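Local coordinates for protein aspartate-semialdehyde dehydrogenase (Thermus thermophilus, PDB 2YV3) that probably catalyses the NADPH-dependent reductive dephosphorylation of L-aspartyl-4-phosphate to L-aspartate-semialdehyde, an early step towards lysine, methionine and threonine, at residues 91-94 with 95-98; 169-173 with 174-178; 192-195 with 196-200. All coordinates share one frame; numbering follows the deposited sequence.

Contact 1 of 3, residues 91-94 with 95-98; sequences NSSA and WRYE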
# COMPACT_ATOMS: atom_id res chain seq x y z
N ASN A 91 21.60 -14.78 3.71
CA ASN A 91 20.43 -13.93 3.52
C ASN A 91 19.14 -14.75 3.48
O ASN A 91 18.05 -14.22 3.26
CB ASN A 91 20.51 -13.13 2.21
CG ASN A 91 19.23 -12.33 1.94
OD1 ASN A 91 18.87 -11.42 2.69
ND2 ASN A 91 18.53 -12.67 0.86
N SER A 92 19.26 -16.05 3.67
CA SER A 92 18.08 -16.90 3.64
C SER A 92 17.52 -16.99 5.03
O SER A 92 18.10 -16.46 5.98
CB SER A 92 18.44 -18.32 3.16
OG SER A 92 18.78 -19.15 4.25
N SER A 93 16.37 -17.64 5.14
CA SER A 93 15.73 -17.83 6.43
C SER A 93 15.86 -19.32 6.69
O SER A 93 14.99 -20.12 6.33
CB SER A 93 14.25 -17.45 6.39
OG SER A 93 13.77 -17.30 7.71
N ALA A 94 17.00 -19.69 7.27
CA ALA A 94 17.29 -21.07 7.56
C ALA A 94 17.85 -21.11 8.96
O ALA A 94 17.54 -22.03 9.73
CB ALA A 94 18.31 -21.59 6.57
N TRP A 95 18.66 -20.11 9.30
CA TRP A 95 19.27 -20.02 10.62
C TRP A 95 18.82 -18.81 11.45
O TRP A 95 19.24 -18.65 12.59
CB TRP A 95 20.79 -19.99 10.46
CG TRP A 95 21.31 -21.07 9.60
CD1 TRP A 95 21.70 -20.97 8.29
CD2 TRP A 95 21.44 -22.45 9.95
NE1 TRP A 95 22.07 -22.19 7.81
CE2 TRP A 95 21.92 -23.12 8.81
CE3 TRP A 95 21.21 -23.18 11.12
CZ2 TRP A 95 22.17 -24.50 8.79
CZ3 TRP A 95 21.46 -24.55 11.11
CH2 TRP A 95 21.94 -25.19 9.95
N ARG A 96 17.96 -17.96 10.87
CA ARG A 96 17.45 -16.76 11.53
C ARG A 96 16.83 -16.98 12.90
O ARG A 96 17.19 -16.32 13.86
CB ARG A 96 16.38 -16.09 10.67
CG ARG A 96 16.86 -15.22 9.54
CD ARG A 96 15.64 -14.71 8.80
NE ARG A 96 15.96 -14.17 7.49
CZ ARG A 96 15.05 -13.92 6.56
NH1 ARG A 96 13.78 -14.17 6.82
NH2 ARG A 96 15.41 -13.46 5.37
N TYR A 97 15.88 -17.90 12.97
CA TYR A 97 15.19 -18.17 14.22
C TYR A 97 15.87 -19.24 15.02
O TYR A 97 15.22 -20.07 15.61
CB TYR A 97 13.74 -18.55 13.92
CG TYR A 97 13.22 -17.79 12.73
CD1 TYR A 97 13.15 -16.39 12.76
CD2 TYR A 97 12.96 -18.44 11.53
CE1 TYR A 97 12.84 -15.67 11.62
CE2 TYR A 97 12.65 -17.71 10.38
CZ TYR A 97 12.60 -16.33 10.44
OH TYR A 97 12.28 -15.61 9.32
N GLU A 98 17.19 -19.23 15.03
CA GLU A 98 17.92 -20.24 15.79
C GLU A 98 18.76 -19.57 16.89
O GLU A 98 19.59 -18.71 16.61
CB GLU A 98 18.79 -21.06 14.84
CG GLU A 98 18.23 -21.20 13.41
CD GLU A 98 16.77 -21.72 13.31
OE1 GLU A 98 16.45 -22.77 13.92
OE2 GLU A 98 15.95 -21.08 12.59
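S93 and R96 bring their CA atoms to 5.5 Å where the irregular chain after strand 87-90 bends, and W95 to E98 then form a type I beta turn. The bend carries two side chains back over 91-94, and both meet S93. With OG placed anti to the backbone N (chi1 -164°), the S93 hydroxyl hydrogen-bonds the phenol of Y97 (S93 OG to Y97 OH 2.8 Å), and either group could donate. S93 CB meanwhile lies over one face of the R96 guanidinium, towards its rim. This loop of the NAD-binding domain illustrates how an arginine predicted to bind phosphate is positioned: the R96 chain runs extended from CG to NE, which carries the guanidinium back along S93 towards N91 and S92. Its charge is paired with E213 through NH1, while NE is hydrogen-bonded to N122 O. The Y97 ring takes R96 CB over its centre, 3.6 Å above the plane. At A94 the contact is apolar: A94 CB makes a CH-pi contact, 4.1 Å from the centroid of the five-membered ring of W95 and 23° off its normal. W95 NE1 is hydrogen-bonded to S74 O, which ties the indole to helix 70-83.

Contact 2 of 3, residues 169-173 with 174-178; sequences THRFL and HGEAP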
# COMPACT_ATOMS: atom_id res chain seq x y z
N THR A 169 3.09 -6.39 -17.71
CA THR A 169 2.46 -5.08 -17.78
C THR A 169 2.46 -4.68 -19.25
O THR A 169 1.63 -3.89 -19.69
CB THR A 169 3.23 -4.02 -16.95
OG1 THR A 169 3.47 -4.52 -15.63
CG2 THR A 169 2.41 -2.74 -16.83
N HIS A 170 3.38 -5.26 -20.00
CA HIS A 170 3.51 -4.96 -21.42
C HIS A 170 2.39 -5.56 -22.25
O HIS A 170 1.77 -4.88 -23.09
CB HIS A 170 4.86 -5.46 -21.95
CG HIS A 170 5.34 -4.71 -23.16
ND1 HIS A 170 6.67 -4.40 -23.37
CD2 HIS A 170 4.66 -4.18 -24.20
CE1 HIS A 170 6.78 -3.72 -24.49
NE2 HIS A 170 5.58 -3.57 -25.02
N ARG A 171 2.13 -6.83 -22.04
CA ARG A 171 1.06 -7.49 -22.77
C ARG A 171 -0.28 -6.89 -22.32
O ARG A 171 -1.19 -6.72 -23.12
CB ARG A 171 1.14 -8.99 -22.53
CG ARG A 171 2.32 -9.67 -23.24
CD ARG A 171 2.46 -11.09 -22.73
NE ARG A 171 1.15 -11.73 -22.61
CZ ARG A 171 0.85 -12.69 -21.73
NH1 ARG A 171 1.78 -13.13 -20.89
NH2 ARG A 171 -0.38 -13.20 -21.69
N PHE A 172 -0.37 -6.53 -21.04
CA PHE A 172 -1.57 -5.89 -20.49
C PHE A 172 -1.92 -4.70 -21.41
O PHE A 172 -2.99 -4.66 -22.01
CB PHE A 172 -1.32 -5.37 -19.06
CG PHE A 172 -2.53 -4.77 -18.40
CD1 PHE A 172 -3.54 -5.58 -17.89
CD2 PHE A 172 -2.73 -3.39 -18.40
CE1 PHE A 172 -4.72 -5.02 -17.39
CE2 PHE A 172 -3.91 -2.82 -17.90
CZ PHE A 172 -4.91 -3.64 -17.40
N LEU A 173 -1.01 -3.73 -21.53
CA LEU A 173 -1.23 -2.57 -22.38
C LEU A 173 -1.63 -2.90 -23.81
O LEU A 173 -2.16 -2.05 -24.52
CB LEU A 173 0.02 -1.69 -22.42
CG LEU A 173 0.16 -0.73 -21.24
CD1 LEU A 173 -1.05 0.21 -21.25
CD2 LEU A 173 0.21 -1.49 -19.93
N HIS A 174 -1.38 -4.14 -24.23
CA HIS A 174 -1.70 -4.56 -25.59
C HIS A 174 -2.95 -5.41 -25.71
O HIS A 174 -3.27 -5.90 -26.79
CB HIS A 174 -0.50 -5.29 -26.20
CG HIS A 174 0.66 -4.40 -26.50
ND1 HIS A 174 0.56 -3.30 -27.31
CD2 HIS A 174 1.96 -4.46 -26.10
CE1 HIS A 174 1.74 -2.71 -27.41
NE2 HIS A 174 2.60 -3.40 -26.69
N GLY A 175 -3.64 -5.60 -24.59
CA GLY A 175 -4.87 -6.37 -24.62
C GLY A 175 -4.83 -7.76 -24.01
O GLY A 175 -5.70 -8.09 -23.21
N GLU A 176 -3.85 -8.56 -24.39
CA GLU A 176 -3.76 -9.93 -23.90
C GLU A 176 -3.70 -10.06 -22.38
O GLU A 176 -2.93 -9.37 -21.71
CB GLU A 176 -2.58 -10.66 -24.57
CG GLU A 176 -1.26 -9.89 -24.67
CD GLU A 176 -0.26 -10.53 -25.65
OE1 GLU A 176 0.93 -10.13 -25.65
OE2 GLU A 176 -0.67 -11.43 -26.43
N ALA A 177 -4.55 -10.94 -21.84
CA ALA A 177 -4.65 -11.17 -20.40
C ALA A 177 -3.33 -11.62 -19.80
O ALA A 177 -2.73 -12.59 -20.27
CB ALA A 177 -5.74 -12.21 -20.09
N PRO A 178 -2.87 -10.92 -18.76
CA PRO A 178 -1.61 -11.25 -18.10
C PRO A 178 -1.49 -12.72 -17.72
O PRO A 178 -2.42 -13.33 -17.20
CB PRO A 178 -1.59 -10.31 -16.88
CG PRO A 178 -3.05 -10.00 -16.65
CD PRO A 178 -3.55 -9.81 -18.05
O HOH W 1 4.63 -1.68 -27.01
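H170 and H174 meet through different first torsions: CG of H170 is anti to the backbone N (chi1 -155°), whereas CG of H174 is anti to the carbonyl carbon, and the two rings come to lie side by side, pointing the same way. They sit one helical turn apart at the C-terminus of helix 159-173, where G175 is the first residue to leave helical geometry, with positive phi; a CB there would be jammed against the carbonyl oxygen of H174. The histidines pair rim to rim, centroids 5.1 Å apart, and one water bridges them, 2.9 Å from H170 NE2 and 2.7 Å from H174 NE2. H170 also meets H174 of the second subunit, and H174 meets its H170, so the site belongs to the dimer contact. Backbone bonds close the helix end: G175 N to F172 O, 2.8 Å and nearly straight, and H174 N to R171 O, more bent, with a weak second bond from H174 N to H170 O. In the first two the donor stands above the carbonyl plane. On another side of the helix, R171 bends at chi3 (43°) and crosses E176. Their salt bridge, R171 NE to E176 OE1, measures 3.4 Å with the charged planes 85° apart, although the placing of OE1 is doubtful. R171 NH1 also pairs with E168, and P178 CA lies loosely over one guanidinium face. A leucine in place of R171 would probably deprive E168 of a positive partner, and E176 too if its doubtful bridge is real. F172 turns its ring edge to the proline, F172 CD1 lying 4.2 Å from P178 CD.

Contact 3 of 3, residues 192-195 with 196-200; sequences IPHI and DAFQE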
# COMPACT_ATOMS: atom_id res chain seq x y z
N ILE A 192 -1.65 -7.65 -4.38
CA ILE A 192 -1.94 -8.98 -3.82
C ILE A 192 -1.71 -8.93 -2.32
O ILE A 192 -0.57 -8.90 -1.89
CB ILE A 192 -0.97 -10.05 -4.42
CG1 ILE A 192 -0.90 -9.92 -5.93
CG2 ILE A 192 -1.46 -11.45 -4.12
CD1 ILE A 192 0.39 -10.33 -6.49
N PRO A 193 -2.78 -8.92 -1.51
CA PRO A 193 -2.59 -8.88 -0.06
C PRO A 193 -2.10 -10.26 0.39
O PRO A 193 -2.60 -10.86 1.34
CB PRO A 193 -3.98 -8.54 0.45
CG PRO A 193 -4.84 -9.26 -0.52
CD PRO A 193 -4.22 -8.96 -1.84
N HIS A 194 -1.09 -10.76 -0.31
CA HIS A 194 -0.56 -12.06 -0.02
C HIS A 194 0.92 -12.15 -0.41
O HIS A 194 1.25 -12.21 -1.59
CB HIS A 194 -1.40 -13.09 -0.79
CG HIS A 194 -1.01 -14.51 -0.54
ND1 HIS A 194 -1.71 -15.57 -1.08
CD2 HIS A 194 0.02 -15.06 0.15
CE1 HIS A 194 -1.13 -16.70 -0.73
NE2 HIS A 194 -0.08 -16.42 0.01
N ILE A 195 1.81 -12.14 0.56
CA ILE A 195 3.22 -12.25 0.21
C ILE A 195 3.73 -13.66 0.43
O ILE A 195 4.19 -14.29 -0.51
CB ILE A 195 4.10 -11.24 0.98
CG1 ILE A 195 3.87 -9.82 0.43
CG2 ILE A 195 5.58 -11.62 0.86
CD1 ILE A 195 4.27 -9.64 -1.04
N ASP A 196 3.63 -14.18 1.65
CA ASP A 196 4.14 -15.54 1.87
C ASP A 196 3.17 -16.67 2.21
O ASP A 196 2.10 -16.80 1.60
CB ASP A 196 5.26 -15.51 2.91
CG ASP A 196 6.38 -16.43 2.54
OD1 ASP A 196 6.80 -16.35 1.37
OD2 ASP A 196 6.85 -17.22 3.39
N ALA A 197 3.55 -17.51 3.17
CA ALA A 197 2.74 -18.65 3.59
C ALA A 197 1.80 -18.31 4.73
O ALA A 197 2.20 -17.70 5.71
CB ALA A 197 3.66 -19.81 4.00
N PHE A 198 0.54 -18.72 4.62
CA PHE A 198 -0.46 -18.44 5.65
C PHE A 198 -0.27 -19.36 6.81
O PHE A 198 -0.18 -20.57 6.65
CB PHE A 198 -1.88 -18.61 5.10
CG PHE A 198 -2.34 -17.46 4.26
CD1 PHE A 198 -2.83 -16.31 4.85
CD2 PHE A 198 -2.19 -17.49 2.88
CE1 PHE A 198 -3.18 -15.20 4.07
CE2 PHE A 198 -2.53 -16.40 2.11
CZ PHE A 198 -3.03 -15.24 2.70
N GLN A 199 -0.22 -18.78 8.00
CA GLN A 199 -0.06 -19.55 9.22
C GLN A 199 -1.42 -19.73 9.86
O GLN A 199 -2.43 -19.35 9.26
CB GLN A 199 0.87 -18.84 10.19
CG GLN A 199 1.97 -19.71 10.69
CD GLN A 199 3.30 -19.25 10.18
OE1 GLN A 199 3.46 -18.99 8.98
NE2 GLN A 199 4.27 -19.12 11.08
N GLU A 200 -1.45 -20.28 11.07
CA GLU A 200 -2.71 -20.52 11.76
C GLU A 200 -3.41 -19.28 12.30
O GLU A 200 -4.64 -19.26 12.36
CB GLU A 200 -2.50 -21.51 12.91
CG GLU A 200 -3.79 -22.18 13.41
CD GLU A 200 -4.39 -23.16 12.40
OE1 GLU A 200 -3.64 -24.03 11.90
OE2 GLU A 200 -5.60 -23.08 12.10
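H194 and F198 form the closely packed part of this contact, an edge-to-face aromatic pair in which the edge of F198 is directed at the face of H194, with centroids 4.4 Å apart and planes at 62°. Carbon CE2 of F198 lies over the centre of the imidazole, but its modelled closeness is doubtful, and the pairing of the rings is more secure than its tightness. Extension of H194, with CG anti to the backbone N (chi1 -177°), swings the imidazole forward along the chain to reach both this ring and the main chain beyond I195. There its NE2 donates a weak hydrogen bond to the backbone carbonyl of D196, H194 NE2 to D196 O 2.7 Å, with the oxygen near the ring plane and the N-H well off line. One imidazole thus packs through a face and bonds through its rim, and in doing so spans the short loop. The second subunit completes the setting: H194 ND1 is hydrogen-bonded to Y276 OH of that subunit, whose ring also meets the imidazole, and P271 of the same subunit packs on F198. The looser side begins at D196, which is partly exposed: it points away overall, though its CB touches I195, and its side chain reaches R205 and E206 of helix 205-219; A197 beyond it is exposed. I195 turns the end of its side chain away from 196-200, towards R231 and Q152, both predicted to bind substrate, so this loop of the dimerisation domain joins a subunit interface to the probable substrate pocket. If NE2 donates to D196 O, as the weak bond suggests, H194 probably carries a proton there; with a neutral ring, ND1 would then be expected to accept from Y276 OH of the second subunit.

The three contacts follow one another along the chain. Contact 1 lies in the NAD-binding domain, in the loop between strands 87-90 and 119-121; contacts 2 and 3 belong to the dimerisation domain, at the end of helix 159-173 and in the connection from it to helix 205-219. Contacts 1 and 3 are neighbours, centres about 19 Å apart, and both meet helix 205-219, where R205 touches each, so this helix links a predicted phosphate-binding loop to one beside predicted substrate residues. Contact 2 stands farther off, its centre about 26 Å from that of contact 3 and about 38 Å from that of contact 1. Contacts 2 and 3 both meet the second subunit, so the dimer interface is met at two separate places.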